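PDB 1X7F: outer surface protein from Bacillus cereus ATCC 14579, which is of unproven function but is probably a 6-phospho-N-acetylmuramidase that hydrolyses MurNAc-6-phosphate-containing disaccharides in cell-wall recycling. Local coordinates for residues A[143-146]-A[152-155]; A[181-186]-A[235-240]; A[289-294]-A[311-316]. All blocks are in the same frame, centred on the assembly; numbering follows the deposited sequence.

How the interactions relate
The three contacts follow one another along the chain without interleaving. Interactions 1 and 2 share the N-terminal part, a (beta/alpha)8 barrel of the TIM type with eight parallel strands; their centres are about 19 Å apart and their nearest atoms about 7 Å. Helix 183-195 connects them: its start carries Y183 and F186 of interaction 2, and F193 further along touches L145 and L154 of interaction 1. Interaction 3 lies in the C-terminal part, built on a mixed sheet, about 46 Å from interaction 1 and 31 Å from interaction 2, centre to centre. Interaction 2 is nearer the C-terminal part, and Y374 from that part bonds to its Y183 and H237, so it takes part in joining the two halves.

Interaction 1: A[143-146]-A[152-155]; sequences IELN and AYLE
L145 turns its two methyls to different partners on 152-155: CD2 lies 3.6 Å from Y153 OH, and CD1 lies 3.7 Å from L154 CD2. With chi1 at -55° its CG sits beside the backbone N, and the fork of the branch spans both neighbours. CD2 also lies 3.9 Å from Y153 CE1, approaching the phenol ring obliquely, while L145 CB is 4.0 Å from that same CE1. The tyrosine reaches back toward the strand because its CG is anti to the backbone N (chi1 -177°), which extends the ring and brings the hydroxyl alongside the CD2 methyl of the leucine. Strand 142-146, helix 153-157 and strand 167-170 form a beta-alpha-beta unit of the parallel sheet, and this contact packs the start of the helix on its first strand. F193 of helix 183-195 touches both L145 and L154, adding a third apolar partner. At the polar end of the ring, a water donates to Y153 OH at 3.0 Å. The same water accepts from the backbone N of N146 at 3.1 Å, bridging strand and helix. Y153 OH has a further hydrogen-bonding partner in E131 OE2, while the side-chain amide of N146 is held by S148 N and D123 O.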
ATOM      1  N   ILE A 143      -5.228   7.104 -19.766  1.00 35.13           N
ATOM      2  CA  ILE A 143      -3.817   7.041 -20.141  1.00 34.26           C
ATOM      3  C   ILE A 143      -2.982   6.962 -18.871  1.00 34.39           C
ATOM      4  O   ILE A 143      -2.858   7.948 -18.144  1.00 33.97           O
ATOM      5  CB  ILE A 143      -3.383   8.259 -21.017  1.00 34.26           C
ATOM      6  CG1 ILE A 143      -4.360   8.524 -22.189  1.00 32.65           C
ATOM      7  CG2 ILE A 143      -1.933   8.090 -21.493  1.00 33.88           C
ATOM      8  CD1 ILE A 143      -4.573   7.365 -23.160  1.00 30.56           C
ATOM      9  N   GLU A 144      -2.433   5.778 -18.603  1.00 34.35           N
ATOM     10  CA  GLU A 144      -1.571   5.568 -17.440  1.00 34.97           C
ATOM     11  C   GLU A 144      -0.113   5.930 -17.732  1.00 34.48           C
ATOM     12  O   GLU A 144       0.497   5.407 -18.662  1.00 34.90           O
ATOM     13  CB  GLU A 144      -1.672   4.137 -16.913  1.00 34.87           C
ATOM     14  CG  GLU A 144      -0.875   3.927 -15.631  1.00 37.34           C
ATOM     15  CD  GLU A 144      -1.274   2.674 -14.892  1.00 41.51           C
ATOM     16  OE1 GLU A 144      -2.092   2.768 -13.961  1.00 45.51           O
ATOM     17  OE2 GLU A 144      -0.772   1.592 -15.232  1.00 45.53           O
ATOM     18  N   LEU A 145       0.425   6.839 -16.931  1.00 33.97           N
ATOM     19  CA  LEU A 145       1.803   7.278 -17.076  1.00 33.75           C
ATOM     20  C   LEU A 145       2.705   6.572 -16.063  1.00 34.04           C
ATOM     21  O   LEU A 145       2.242   6.098 -15.022  1.00 34.05           O
ATOM     22  CB  LEU A 145       1.907   8.795 -16.898  1.00 32.94           C
ATOM     23  CG  LEU A 145       1.043   9.709 -17.770  1.00 31.87           C
ATOM     24  CD1 LEU A 145       1.140  11.111 -17.232  1.00 29.99           C
ATOM     25  CD2 LEU A 145       1.455   9.664 -19.245  1.00 28.94           C
ATOM     26  N   ASN A 146       3.990   6.512 -16.387  1.00 33.55           N
ATOM     27  CA  ASN A 146       4.998   5.969 -15.492  1.00 34.63           C
ATOM     28  C   ASN A 146       5.335   7.010 -14.426  1.00 34.46           C
ATOM     29  O   ASN A 146       5.846   8.083 -14.741  1.00 35.09           O
ATOM     30  CB  ASN A 146       6.261   5.592 -16.298  1.00 33.83           C
ATOM     31  CG  ASN A 146       7.222   4.687 -15.522  1.00 35.57           C
ATOM     32  OD1 ASN A 146       7.182   4.593 -14.286  1.00 36.71           O
ATOM     33  ND2 ASN A 146       8.076   4.002 -16.253  1.00 34.48           N
ATOM     34  N   ALA A 152       9.974  16.629 -14.681  1.00 41.92           N
ATOM     35  CA  ALA A 152       8.792  17.454 -14.921  1.00 42.15           C
ATOM     36  C   ALA A 152       8.057  16.979 -16.180  1.00 42.33           C
ATOM     37  O   ALA A 152       7.959  17.693 -17.186  1.00 42.27           O
ATOM     38  CB  ALA A 152       9.183  18.922 -15.030  1.00 42.39           C
ATOM     39  N   TYR A 153       7.550  15.752 -16.093  1.00 42.57           N
ATOM     40  CA  TYR A 153       6.890  15.040 -17.186  1.00 42.58           C
ATOM     41  C   TYR A 153       5.461  15.551 -17.348  1.00 42.82           C
ATOM     42  O   TYR A 153       5.043  15.916 -18.458  1.00 43.00           O
ATOM     43  CB  TYR A 153       6.924  13.531 -16.883  1.00 42.11           C
ATOM     44  CG  TYR A 153       6.344  12.597 -17.933  1.00 41.66           C
ATOM     45  CD1 TYR A 153       5.675  11.435 -17.544  1.00 41.29           C
ATOM     46  CD2 TYR A 153       6.468  12.856 -19.301  1.00 41.33           C
ATOM     47  CE1 TYR A 153       5.145  10.559 -18.483  1.00 39.76           C
ATOM     48  CE2 TYR A 153       5.932  11.981 -20.251  1.00 40.08           C
ATOM     49  CZ  TYR A 153       5.270  10.839 -19.826  1.00 38.62           C
ATOM     50  OH  TYR A 153       4.736   9.957 -20.728  1.00 38.47           O
ATOM     51  N   LEU A 154       4.732  15.597 -16.231  1.00 42.82           N
ATOM     52  CA  LEU A 154       3.373  16.149 -16.189  1.00 42.59           C
ATOM     53  C   LEU A 154       3.282  17.609 -16.629  1.00 42.49           C
ATOM     54  O   LEU A 154       2.384  17.964 -17.402  1.00 42.76           O
ATOM     55  CB  LEU A 154       2.760  15.985 -14.793  1.00 42.46           C
ATOM     56  CG  LEU A 154       2.209  14.610 -14.409  1.00 41.80           C
ATOM     57  CD1 LEU A 154       1.886  14.569 -12.917  1.00 39.97           C
ATOM     58  CD2 LEU A 154       0.976  14.273 -15.238  1.00 39.56           C
ATOM     59  N   GLU A 155       4.212  18.429 -16.135  0.50 42.54           N
ATOM     60  CA  GLU A 155       4.286  19.861 -16.464  0.50 42.36           C
ATOM     61  C   GLU A 155       4.376  20.070 -17.972  0.50 42.07           C
ATOM     62  O   GLU A 155       3.852  21.048 -18.507  0.50 42.22           O
ATOM     63  CB  GLU A 155       5.505  20.503 -15.789  0.50 42.50           C
ATOM     64  CG  GLU A 155       5.690  20.155 -14.313  0.50 42.88           C
ATOM     65  CD  GLU A 155       4.837  20.995 -13.377  0.50 43.18           C
ATOM     66  OE1 GLU A 155       4.412  22.105 -13.772  0.50 44.20           O
ATOM     67  OE2 GLU A 155       4.601  20.549 -12.236  0.50 42.93           O
TER
HETATM   68  O   HOH W   1       4.773   7.415 -19.211  1.00 33.09           O

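Interaction 2: A[181-186]-A[235-240]; sequences LPYDYF and AKHLWA
Y183 brings the CE1 corner of its ring against the imidazole of H237, with CE1 3.6 Å from H237 NE2. This joins the N-terminal turn of helix 183-195 to helix 231-240, two helices of the (beta/alpha)8, or TIM-barrel-like, N-terminal domain; P182 is the N-cap residue of the first. The two rings are nearly parallel, their planes 12° apart, but not in one plane; the centroids are 5.7 Å apart and neither ring lies over the face of the other. The pair therefore meets rim to rim and is not a stack. Both side chains have CG anti to the backbone N (chi1 -173° for Y183), which extends each ring from its own helix into the space between them. Their polar atoms converge on one outside group: Y374 OH, from the C-terminal part of the chain, hydrogen-bonds with both Y183 OH and H237 NE2, while H237 ND1 is bonded to H226 NE2. The imidazole thus has partners at both nitrogens, an arrangement that would restrict its rotation.

One turn along helix 183-195, F186 makes the apolar half of the contact. Its ring also stacks with H171 of a loop, and L238 on the opposing helix packs against A202 and I204 of strand 201-204 and V247 of strand 246-249, linking the interface to the sheet. The side chains of F186 and L238 cross at about a right angle, and the CZ atom of F186 comes 3.7 Å from the CD2 methyl of L238.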
ATOM      1  N   LEU A 181      13.197   0.865  -6.388  1.00 33.71           N
ATOM      2  CA  LEU A 181      13.408   2.286  -6.069  1.00 34.24           C
ATOM      3  C   LEU A 181      13.816   2.502  -4.608  1.00 34.33           C
ATOM      4  O   LEU A 181      13.322   1.789  -3.730  1.00 34.61           O
ATOM      5  CB  LEU A 181      12.140   3.115  -6.361  1.00 33.80           C
ATOM      6  CG  LEU A 181      11.563   3.049  -7.784  1.00 33.04           C
ATOM      7  CD1 LEU A 181      10.410   4.047  -7.952  1.00 28.77           C
ATOM      8  CD2 LEU A 181      12.668   3.244  -8.857  1.00 30.85           C
ATOM      9  N   PRO A 182      14.706   3.470  -4.354  1.00 34.23           N
ATOM     10  CA  PRO A 182      14.998   3.900  -2.985  1.00 34.18           C
ATOM     11  C   PRO A 182      13.878   4.782  -2.469  1.00 34.93           C
ATOM     12  O   PRO A 182      13.131   5.377  -3.261  1.00 34.35           O
ATOM     13  CB  PRO A 182      16.310   4.700  -3.124  1.00 33.50           C
ATOM     14  CG  PRO A 182      16.297   5.225  -4.524  1.00 31.84           C
ATOM     15  CD  PRO A 182      15.537   4.197  -5.342  1.00 34.39           C
ATOM     16  N   TYR A 183      13.769   4.857  -1.147  1.00 34.56           N
ATOM     17  CA  TYR A 183      12.659   5.539  -0.523  1.00 35.63           C
ATOM     18  C   TYR A 183      12.514   7.020  -0.906  1.00 35.39           C
ATOM     19  O   TYR A 183      11.446   7.444  -1.331  1.00 35.41           O
ATOM     20  CB  TYR A 183      12.692   5.390   1.011  1.00 35.49           C
ATOM     21  CG  TYR A 183      11.446   5.965   1.631  1.00 36.38           C
ATOM     22  CD1 TYR A 183      10.231   5.289   1.532  1.00 35.48           C
ATOM     23  CD2 TYR A 183      11.470   7.202   2.277  1.00 35.39           C
ATOM     24  CE1 TYR A 183       9.083   5.811   2.086  1.00 37.44           C
ATOM     25  CE2 TYR A 183      10.315   7.742   2.840  1.00 37.22           C
ATOM     26  CZ  TYR A 183       9.134   7.044   2.736  1.00 37.50           C
ATOM     27  OH  TYR A 183       7.992   7.563   3.275  1.00 38.42           O
ATOM     28  N   ASP A 184      13.560   7.814  -0.726  1.00 35.98           N
ATOM     29  CA  ASP A 184      13.429   9.252  -0.989  1.00 37.11           C
ATOM     30  C   ASP A 184      13.099   9.550  -2.458  1.00 36.68           C
ATOM     31  O   ASP A 184      12.316  10.455  -2.740  1.00 37.87           O
ATOM     32  CB  ASP A 184      14.671  10.033  -0.531  1.00 37.63           C
ATOM     33  CG  ASP A 184      14.818  10.088   0.997  1.00 40.67           C
ATOM     34  OD1 ASP A 184      13.814   9.971   1.752  1.00 43.42           O
ATOM     35  OD2 ASP A 184      15.932  10.268   1.536  1.00 45.31           O
ATOM     36  N   TYR A 185      13.701   8.799  -3.382  1.00 35.81           N
ATOM     37  CA  TYR A 185      13.413   8.958  -4.807  1.00 35.69           C
ATOM     38  C   TYR A 185      11.941   8.638  -5.098  1.00 35.30           C
ATOM     39  O   TYR A 185      11.260   9.389  -5.803  1.00 35.60           O
ATOM     40  CB  TYR A 185      14.367   8.100  -5.668  1.00 35.08           C
ATOM     41  CG  TYR A 185      14.095   8.160  -7.159  1.00 34.88           C
ATOM     42  CD1 TYR A 185      14.604   9.202  -7.938  1.00 33.86           C
ATOM     43  CD2 TYR A 185      13.328   7.174  -7.793  1.00 33.53           C
ATOM     44  CE1 TYR A 185      14.361   9.264  -9.300  1.00 32.57           C
ATOM     45  CE2 TYR A 185      13.070   7.230  -9.163  1.00 32.54           C
ATOM     46  CZ  TYR A 185      13.581   8.281  -9.905  1.00 34.19           C
ATOM     47  OH  TYR A 185      13.335   8.352 -11.257  1.00 34.13           O
ATOM     48  N   PHE A 186      11.468   7.518  -4.547  1.00 34.88           N
ATOM     49  CA  PHE A 186      10.086   7.056  -4.696  1.00 33.68           C
ATOM     50  C   PHE A 186       9.058   8.097  -4.242  1.00 34.26           C
ATOM     51  O   PHE A 186       8.003   8.262  -4.868  1.00 34.31           O
ATOM     52  CB  PHE A 186       9.912   5.749  -3.914  1.00 33.36           C
ATOM     53  CG  PHE A 186       8.477   5.379  -3.631  1.00 33.38           C
ATOM     54  CD1 PHE A 186       7.741   4.635  -4.553  1.00 32.53           C
ATOM     55  CD2 PHE A 186       7.865   5.770  -2.447  1.00 35.46           C
ATOM     56  CE1 PHE A 186       6.429   4.293  -4.301  1.00 32.14           C
ATOM     57  CE2 PHE A 186       6.537   5.425  -2.185  1.00 35.26           C
ATOM     58  CZ  PHE A 186       5.824   4.686  -3.117  1.00 35.08           C
ATOM     59  N   ALA A 235       1.673  -3.208   1.573  1.00 35.92           N
ATOM     60  CA  ALA A 235       0.462  -2.432   1.292  1.00 35.65           C
ATOM     61  C   ALA A 235       0.212  -1.352   2.338  1.00 35.69           C
ATOM     62  O   ALA A 235      -0.099  -0.206   1.998  1.00 36.96           O
ATOM     63  CB  ALA A 235      -0.748  -3.346   1.171  1.00 34.50           C
ATOM     64  N   LYS A 236       0.337  -1.724   3.607  1.00 35.02           N
ATOM     65  CA  LYS A 236       0.263  -0.779   4.715  1.00 35.21           C
ATOM     66  C   LYS A 236       1.223   0.378   4.471  1.00 34.98           C
ATOM     67  O   LYS A 236       0.854   1.539   4.597  1.00 35.94           O
ATOM     68  CB  LYS A 236       0.620  -1.458   6.055  1.00 34.88           C
ATOM     69  CG  LYS A 236      -0.487  -2.307   6.695  1.00 36.23           C
ATOM     70  CD  LYS A 236       0.015  -2.918   8.035  1.00 35.48           C
ATOM     71  CE  LYS A 236      -1.007  -3.857   8.637  1.00 33.01           C
ATOM     72  NZ  LYS A 236      -0.782  -4.100  10.086  1.00 34.29           N
ATOM     73  N   HIS A 237       2.461   0.057   4.113  1.00 34.93           N
ATOM     74  CA  HIS A 237       3.456   1.087   3.912  1.00 34.73           C
ATOM     75  C   HIS A 237       3.074   2.066   2.790  1.00 34.80           C
ATOM     76  O   HIS A 237       3.047   3.280   3.015  1.00 36.49           O
ATOM     77  CB  HIS A 237       4.831   0.463   3.690  1.00 34.59           C
ATOM     78  CG  HIS A 237       5.939   1.465   3.620  1.00 33.00           C
ATOM     79  ND1 HIS A 237       7.169   1.173   3.074  1.00 34.11           N
ATOM     80  CD2 HIS A 237       6.004   2.752   4.028  1.00 29.16           C
ATOM     81  CE1 HIS A 237       7.946   2.236   3.148  1.00 30.46           C
ATOM     82  NE2 HIS A 237       7.262   3.208   3.722  1.00 29.75           N
ATOM     83  N   LEU A 238       2.758   1.543   1.611  1.00 33.92           N
ATOM     84  CA  LEU A 238       2.337   2.378   0.470  1.00 34.68           C
ATOM     85  C   LEU A 238       1.189   3.355   0.793  1.00 34.34           C
ATOM     86  O   LEU A 238       1.253   4.538   0.440  1.00 35.17           O
ATOM     87  CB  LEU A 238       1.980   1.500  -0.737  1.00 33.76           C
ATOM     88  CG  LEU A 238       3.125   0.697  -1.373  1.00 35.18           C
ATOM     89  CD1 LEU A 238       2.628  -0.102  -2.556  1.00 33.50           C
ATOM     90  CD2 LEU A 238       4.260   1.607  -1.794  1.00 34.26           C
ATOM     91  N   TRP A 239       0.158   2.859   1.466  1.00 33.43           N
ATOM     92  CA  TRP A 239      -0.966   3.689   1.872  1.00 34.42           C
ATOM     93  C   TRP A 239      -0.599   4.673   2.972  1.00 34.68           C
ATOM     94  O   TRP A 239      -1.120   5.786   2.989  1.00 35.10           O
ATOM     95  CB  TRP A 239      -2.182   2.847   2.296  1.00 34.46           C
ATOM     96  CG  TRP A 239      -2.934   2.200   1.149  1.00 35.10           C
ATOM     97  CD1 TRP A 239      -3.225   2.758  -0.070  1.00 34.73           C
ATOM     98  CD2 TRP A 239      -3.547   0.899   1.146  1.00 36.68           C
ATOM     99  NE1 TRP A 239      -3.944   1.872  -0.838  1.00 36.59           N
ATOM    100  CE2 TRP A 239      -4.161   0.725  -0.117  1.00 36.53           C
ATOM    101  CE3 TRP A 239      -3.634  -0.147   2.084  1.00 36.60           C
ATOM    102  CZ2 TRP A 239      -4.835  -0.451  -0.473  1.00 34.98           C
ATOM    103  CZ3 TRP A 239      -4.310  -1.313   1.729  1.00 35.95           C
ATOM    104  CH2 TRP A 239      -4.880  -1.459   0.453  1.00 34.79           C
ATOM    105  N   ALA A 240       0.293   4.277   3.883  1.00 34.53           N
ATOM    106  CA  ALA A 240       0.727   5.183   4.969  1.00 34.15           C
ATOM    107  C   ALA A 240       1.547   6.392   4.495  1.00 34.01           C
ATOM    108  O   ALA A 240       1.625   7.383   5.204  1.00 34.28           O
ATOM    109  CB  ALA A 240       1.488   4.413   6.082  1.00 33.35           C
TER

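Interaction 3: A[289-294]-A[311-316]; sequences LQELHV and KKYKDY
The backbones of 289-294 and 311-316 stay well apart, the nearest CA atoms, of E291 and K312, being 10.0 Å from each other, and a type I turn from Y313 to Y316 leads off the end of the weakly bonded helix 309-313. Side chains alone therefore span the gap, and E291 reaches across to both K312 and Y313. Its chain is bent at chi2 (-61°), which folds the carboxylate over toward the helix. There Y313 OH donates a hydrogen bond to OE2 of E291 at 3.0 Å. The two side chains come from opposite directions, and the oxygen is met on its anti side, 29° out of the carboxylate plane. Seen from the ring, E291 CD lies in the plane at the edge, and the carboxylate plane is turned 86° from it. OE2 of E291 also lies 3.5 Å from Y313 CE1, so the carboxylate stands upright at the CE1-OH edge of the phenol.

The second oxygen faces the aliphatic part of K312, with E291 OE1 3.6 Å from CD of the lysine. Bends at chi3 and chi4 turn the ammonium away, leaving NZ of K312 5.0 Å from E291 OE1, too far for a salt bridge. At the root of the acid, E291 CB sits 3.5 Å above one face of the H293 ring, offset toward its rim.

In the C-terminal part of the fold, the contact ties the approach to edge strand 293-294 to helix 309-313, while Y313 also packs on V283, R286 and A287 of helix 282-289. A tyrosine donor and a nearby positive charge would probably both help to keep E291 ionised, the lysine acting through longer-range attraction.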
ATOM      1  N   LEU A 289      -6.516  -2.147  22.303  1.00 32.53           N
ATOM      2  CA  LEU A 289      -7.247  -2.637  21.123  1.00 33.54           C
ATOM      3  C   LEU A 289      -8.550  -1.917  20.817  1.00 34.75           C
ATOM      4  O   LEU A 289      -8.969  -1.853  19.661  1.00 34.90           O
ATOM      5  CB  LEU A 289      -7.566  -4.127  21.261  1.00 31.87           C
ATOM      6  CG  LEU A 289      -6.451  -5.155  21.395  1.00 30.01           C
ATOM      7  CD1 LEU A 289      -7.070  -6.539  21.636  1.00 31.25           C
ATOM      8  CD2 LEU A 289      -5.573  -5.157  20.165  1.00 27.46           C
ATOM      9  N   GLN A 290      -9.198  -1.400  21.854  1.00 36.62           N
ATOM     10  CA  GLN A 290     -10.546  -0.864  21.718  1.00 39.40           C
ATOM     11  C   GLN A 290     -10.525   0.623  21.391  1.00 39.87           C
ATOM     12  O   GLN A 290     -11.546   1.205  21.063  1.00 41.99           O
ATOM     13  CB  GLN A 290     -11.374  -1.139  22.989  1.00 37.95           C
ATOM     14  CG  GLN A 290     -12.849  -1.154  22.737  1.00 43.53           C
ATOM     15  CD  GLN A 290     -13.664  -1.579  23.945  1.00 47.58           C
ATOM     16  OE1 GLN A 290     -14.258  -0.735  24.620  1.00 47.08           O
ATOM     17  NE2 GLN A 290     -13.691  -2.887  24.223  1.00 47.32           N
ATOM     18  N   GLU A 291      -9.354   1.227  21.475  1.00 41.21           N
ATOM     19  CA  GLU A 291      -9.226   2.665  21.303  1.00 42.10           C
ATOM     20  C   GLU A 291      -8.692   3.030  19.934  1.00 41.72           C
ATOM     21  O   GLU A 291      -7.773   2.388  19.424  1.00 43.03           O
ATOM     22  CB  GLU A 291      -8.278   3.254  22.370  1.00 42.42           C
ATOM     23  CG  GLU A 291      -8.627   2.896  23.811  1.00 44.69           C
ATOM     24  CD  GLU A 291     -10.001   3.385  24.224  1.00 48.75           C
ATOM     25  OE1 GLU A 291     -10.338   4.537  23.868  1.00 51.33           O
ATOM     26  OE2 GLU A 291     -10.743   2.619  24.894  1.00 48.91           O
ATOM     27  N   LEU A 292      -9.271   4.073  19.356  1.00 41.16           N
ATOM     28  CA  LEU A 292      -8.648   4.798  18.271  1.00 40.25           C
ATOM     29  C   LEU A 292      -7.640   5.764  18.895  1.00 39.83           C
ATOM     30  O   LEU A 292      -8.017   6.773  19.508  1.00 40.12           O
ATOM     31  CB  LEU A 292      -9.710   5.539  17.451  1.00 40.69           C
ATOM     32  CG  LEU A 292      -9.274   6.448  16.295  1.00 42.32           C
ATOM     33  CD1 LEU A 292      -8.213   5.788  15.398  1.00 40.53           C
ATOM     34  CD2 LEU A 292     -10.494   6.885  15.474  1.00 40.14           C
ATOM     35  N   HIS A 293      -6.357   5.432  18.762  1.00 38.14           N
ATOM     36  CA  HIS A 293      -5.288   6.220  19.340  1.00 37.59           C
ATOM     37  C   HIS A 293      -4.951   7.424  18.478  1.00 37.20           C
ATOM     38  O   HIS A 293      -5.078   7.373  17.254  1.00 37.21           O
ATOM     39  CB  HIS A 293      -4.050   5.353  19.560  1.00 37.95           C
ATOM     40  CG  HIS A 293      -4.304   4.179  20.444  1.00 39.00           C
ATOM     41  ND1 HIS A 293      -4.482   4.307  21.807  1.00 36.45           N
ATOM     42  CD2 HIS A 293      -4.458   2.863  20.160  1.00 38.31           C
ATOM     43  CE1 HIS A 293      -4.717   3.111  22.326  1.00 39.26           C
ATOM     44  NE2 HIS A 293      -4.709   2.220  21.348  1.00 39.18           N
ATOM     45  N   VAL A 294      -4.559   8.514  19.131  1.00 35.80           N
ATOM     46  CA  VAL A 294      -4.107   9.713  18.439  1.00 35.23           C
ATOM     47  C   VAL A 294      -2.782  10.078  19.086  1.00 35.24           C
ATOM     48  O   VAL A 294      -2.698  10.131  20.313  1.00 34.42           O
ATOM     49  CB  VAL A 294      -5.111  10.900  18.566  1.00 35.30           C
ATOM     50  CG1 VAL A 294      -4.541  12.174  17.912  1.00 35.73           C
ATOM     51  CG2 VAL A 294      -6.450  10.551  17.947  1.00 34.59           C
ATOM     52  N   LYS A 311      -7.780   9.305  30.242  1.00 46.32           N
ATOM     53  CA  LYS A 311      -9.016   9.839  30.800  1.00 45.39           C
ATOM     54  C   LYS A 311     -10.039   8.738  31.076  1.00 44.05           C
ATOM     55  O   LYS A 311     -10.752   8.781  32.079  1.00 43.54           O
ATOM     56  CB  LYS A 311      -9.626  10.871  29.854  1.00 46.71           C
ATOM     57  CG  LYS A 311      -9.030  12.265  29.977  1.00 50.23           C
ATOM     58  CD  LYS A 311     -10.012  13.330  29.460  1.00 54.13           C
ATOM     59  CE  LYS A 311     -10.069  13.340  27.933  1.00 55.03           C
ATOM     60  NZ  LYS A 311      -8.694  13.462  27.371  1.00 54.53           N
ATOM     61  N   LYS A 312     -10.103   7.754  30.179  1.00 42.16           N
ATOM     62  CA  LYS A 312     -11.019   6.630  30.324  1.00 41.94           C
ATOM     63  C   LYS A 312     -10.520   5.574  31.300  1.00 41.18           C
ATOM     64  O   LYS A 312     -11.317   4.807  31.840  1.00 41.73           O
ATOM     65  CB  LYS A 312     -11.295   5.968  28.970  1.00 41.82           C
ATOM     66  CG  LYS A 312     -12.009   6.857  27.973  1.00 44.10           C
ATOM     67  CD  LYS A 312     -11.925   6.284  26.557  1.00 49.89           C
ATOM     68  CE  LYS A 312     -13.023   5.274  26.308  1.00 51.17           C
ATOM     69  NZ  LYS A 312     -14.376   5.919  26.394  1.00 55.19           N
ATOM     70  N   TYR A 313      -9.210   5.530  31.521  1.00 39.91           N
ATOM     71  CA  TYR A 313      -8.606   4.422  32.258  1.00 39.71           C
ATOM     72  C   TYR A 313      -7.991   4.802  33.603  1.00 39.71           C
ATOM     73  O   TYR A 313      -7.434   3.950  34.295  1.00 39.49           O
ATOM     74  CB  TYR A 313      -7.619   3.653  31.363  1.00 38.84           C
ATOM     75  CG  TYR A 313      -8.341   2.884  30.260  1.00 40.02           C
ATOM     76  CD1 TYR A 313      -8.467   3.413  28.970  1.00 37.54           C
ATOM     77  CD2 TYR A 313      -8.934   1.646  30.522  1.00 40.41           C
ATOM     78  CE1 TYR A 313      -9.148   2.716  27.960  1.00 38.64           C
ATOM     79  CE2 TYR A 313      -9.609   0.936  29.519  1.00 40.05           C
ATOM     80  CZ  TYR A 313      -9.714   1.477  28.245  1.00 38.49           C
ATOM     81  OH  TYR A 313     -10.383   0.781  27.266  1.00 39.85           O
ATOM     82  N   LYS A 314      -8.136   6.068  33.990  1.00 40.03           N
ATOM     83  CA  LYS A 314      -7.469   6.584  35.189  1.00 40.93           C
ATOM     84  C   LYS A 314      -8.067   6.045  36.493  1.00 40.43           C
ATOM     85  O   LYS A 314      -7.408   6.072  37.539  1.00 41.01           O
ATOM     86  CB  LYS A 314      -7.471   8.114  35.195  1.00 41.49           C
ATOM     87  CG  LYS A 314      -8.844   8.742  35.249  1.00 42.14           C
ATOM     88  CD  LYS A 314      -8.727  10.202  35.568  1.00 45.55           C
ATOM     89  CE  LYS A 314     -10.046  10.898  35.375  1.00 47.98           C
ATOM     90  NZ  LYS A 314     -10.101  12.144  36.197  1.00 51.88           N
ATOM     91  N   ASP A 315      -9.308   5.564  36.413  1.00 39.30           N
ATOM     92  CA  ASP A 315     -10.017   4.964  37.545  1.00 37.81           C
ATOM     93  C   ASP A 315      -9.655   3.498  37.740  1.00 35.80           C
ATOM     94  O   ASP A 315     -10.050   2.898  38.733  1.00 36.14           O
ATOM     95  CB  ASP A 315     -11.530   5.038  37.330  1.00 38.39           C
ATOM     96  CG  ASP A 315     -12.080   6.447  37.421  1.00 40.68           C
ATOM     97  OD1 ASP A 315     -11.640   7.221  38.307  1.00 36.36           O
ATOM     98  OD2 ASP A 315     -12.993   6.846  36.648  1.00 42.66           O
ATOM     99  N   TYR A 316      -8.926   2.928  36.786  1.00 33.92           N
ATOM    100  CA  TYR A 316      -8.694   1.487  36.739  1.00 33.14           C
ATOM    101  C   TYR A 316      -7.370   1.048  37.374  1.00 34.29           C
ATOM    102  O   TYR A 316      -6.472   1.861  37.606  1.00 34.01           O
ATOM    103  CB  TYR A 316      -8.827   0.969  35.298  1.00 31.31           C
ATOM    104  CG  TYR A 316     -10.263   1.005  34.787  1.00 30.69           C
ATOM    105  CD1 TYR A 316     -10.851   2.212  34.373  1.00 28.06           C
ATOM    106  CD2 TYR A 316     -11.039  -0.154  34.742  1.00 25.13           C
ATOM    107  CE1 TYR A 316     -12.153   2.258  33.912  1.00 27.63           C
ATOM    108  CE2 TYR A 316     -12.345  -0.121  34.279  1.00 26.74           C
ATOM    109  CZ  TYR A 316     -12.898   1.091  33.861  1.00 28.16           C
ATOM    110  OH  TYR A 316     -14.197   1.145  33.424  1.00 27.32           O
TER